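Local structure of uncharacterized protein (Silicibacter pomeroyi DSS-3, 2RE3) at residues V101-Q106 and Q110-T115. The protein is of unknown function but belongs to the DUF1285 family, whose fold carries repeated structural motifs and which may take part in signal transduction. Residues are numbered along the deposited sequence; the frame is centred on the assembly and turned at random. Where two conformers were deposited one is given.
Sequences VEVAGQ and QVLTFT
V101 and F114 face each other within an antiparallel β-hairpin, the 96-104 and 111-116 arms of the mixed sheet in the DUF1285 C-terminal region, and the contact exemplifies a two-faced sheet. Two reciprocal backbone pairs zip the arms together: E102 with T113, where T113 N reaches E102 O at 2.9 Å, and A104 with V111, where V111 N reaches A104 O at 2.8 Å and 167°. The non-hydrogen-bonded pairs alternating with them, V103 with L112 between the two and V101 with F114 beyond E102-T113, send their side chains to the face packed by helix 157-164, whose L163 touches V101, L112 and F114. There V101 CG2, anti to the backbone N, sits over one face of the F114 ring, 4.0 Å from its centroid, in a CH-π contact. With a serine in place of F114, V101 CG2 would probably lose its aromatic platform and L163 part of its apolar cover. Farther along, V103 CG1 meets L112 CD2 and, at 3.5 Å, the carboxamide OE1 of Q110. That buried amide has partners at both ends: NE2 donates to the W177 and L166 carbonyls, while a water bridges OE1 (2.8 Å) to G105 O, linking the hairpin's sides where strands give way to turn. Over the other face, a second water lies within hydrogen-bonding distance of E102 OE2 (2.6 Å), V111 O and T113 OG1, though its two protons need not serve every acceptor. V101, L112 and F114 thus pack against the helix, whereas the other face mixes A104 and V111 with polar T113 and E102, whose carboxylate, in one of two conformers, may reach the neighbouring strand through water.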
# COMPACT_ATOMS: atom_id res chain seq x y z
N VAL A 101 2.54 11.83 -5.07
CA VAL A 101 1.13 12.19 -5.21
C VAL A 101 1.09 13.33 -6.20
O VAL A 101 1.94 14.21 -6.18
CB VAL A 101 0.47 12.60 -3.87
CG1 VAL A 101 1.25 13.71 -3.18
CG2 VAL A 101 -0.97 13.04 -4.10
N GLU A 102 0.06 13.29 -7.05
CA GLU A 102 -0.18 14.25 -8.11
C GLU A 102 -1.58 14.85 -7.89
O GLU A 102 -2.53 14.09 -7.63
CB GLU A 102 -0.11 13.50 -9.45
CG GLU A 102 -0.53 14.29 -10.69
CD GLU A 102 -1.50 13.52 -11.59
OE1 GLU A 102 -1.07 12.52 -12.23
OE2 GLU A 102 -2.68 13.94 -11.66
N VAL A 103 -1.73 16.18 -7.95
CA VAL A 103 -3.07 16.79 -7.84
C VAL A 103 -3.58 17.24 -9.19
O VAL A 103 -2.82 17.71 -10.02
CB VAL A 103 -3.13 18.10 -7.02
CG1 VAL A 103 -4.32 18.03 -6.07
CG2 VAL A 103 -1.84 18.41 -6.31
N ALA A 104 -4.88 17.14 -9.40
CA ALA A 104 -5.49 17.78 -10.56
C ALA A 104 -6.73 18.45 -10.04
O ALA A 104 -7.28 18.03 -9.02
CB ALA A 104 -5.83 16.77 -11.63
N GLY A 105 -7.14 19.50 -10.72
CA GLY A 105 -8.30 20.25 -10.32
C GLY A 105 -8.10 21.02 -9.03
O GLY A 105 -7.02 21.08 -8.47
N GLN A 106 -9.21 21.55 -8.53
CA GLN A 106 -9.18 22.65 -7.60
C GLN A 106 -10.18 22.42 -6.47
O GLN A 106 -11.26 21.89 -6.70
CB GLN A 106 -9.55 23.90 -8.37
CG GLN A 106 -9.27 25.21 -7.66
CD GLN A 106 -7.78 25.48 -7.47
OE1 GLN A 106 -6.91 24.80 -8.04
NE2 GLN A 106 -7.48 26.51 -6.67
N GLN A 110 -10.99 18.54 -6.42
CA GLN A 110 -9.60 18.07 -6.67
C GLN A 110 -9.50 16.54 -6.69
O GLN A 110 -10.28 15.86 -6.06
CB GLN A 110 -8.59 18.68 -5.69
CG GLN A 110 -8.10 17.78 -4.59
CD GLN A 110 -7.28 18.49 -3.47
OE1 GLN A 110 -6.53 19.45 -3.72
NE2 GLN A 110 -7.42 17.99 -2.25
N VAL A 111 -8.56 16.02 -7.47
CA VAL A 111 -8.30 14.58 -7.55
C VAL A 111 -6.82 14.29 -7.24
O VAL A 111 -5.89 14.91 -7.78
CB VAL A 111 -8.66 14.01 -8.96
CG1 VAL A 111 -8.46 12.49 -8.99
CG2 VAL A 111 -10.09 14.37 -9.33
N LEU A 112 -6.61 13.35 -6.34
CA LEU A 112 -5.26 12.98 -5.90
C LEU A 112 -4.91 11.61 -6.46
O LEU A 112 -5.55 10.62 -6.14
CB LEU A 112 -5.17 12.96 -4.36
CG LEU A 112 -5.53 14.23 -3.57
CD1 LEU A 112 -5.48 13.98 -2.04
CD2 LEU A 112 -4.61 15.34 -3.95
N THR A 113 -3.89 11.57 -7.32
CA THR A 113 -3.36 10.31 -7.85
C THR A 113 -2.01 9.97 -7.22
O THR A 113 -1.03 10.72 -7.31
CB THR A 113 -3.28 10.33 -9.37
OG1 THR A 113 -4.60 10.49 -9.88
CG2 THR A 113 -2.70 9.02 -9.90
N PHE A 114 -1.98 8.82 -6.56
CA PHE A 114 -0.80 8.35 -5.86
C PHE A 114 -0.06 7.32 -6.70
O PHE A 114 -0.68 6.56 -7.44
CB PHE A 114 -1.20 7.69 -4.56
CG PHE A 114 -1.71 8.64 -3.53
CD1 PHE A 114 -3.03 8.99 -3.49
CD2 PHE A 114 -0.86 9.15 -2.57
CE1 PHE A 114 -3.49 9.84 -2.53
CE2 PHE A 114 -1.33 9.99 -1.60
CZ PHE A 114 -2.64 10.35 -1.59
N THR A 115 1.26 7.32 -6.57
CA THR A 115 2.12 6.30 -7.12
C THR A 115 2.85 5.65 -5.95
O THR A 115 3.32 6.37 -5.04
CB THR A 115 3.12 6.92 -8.10
OG1 THR A 115 2.38 7.52 -9.18
CG2 THR A 115 4.10 5.87 -8.66
O HOH W 1 -4.77 13.61 -10.09
O HOH W 2 -6.39 21.24 -5.84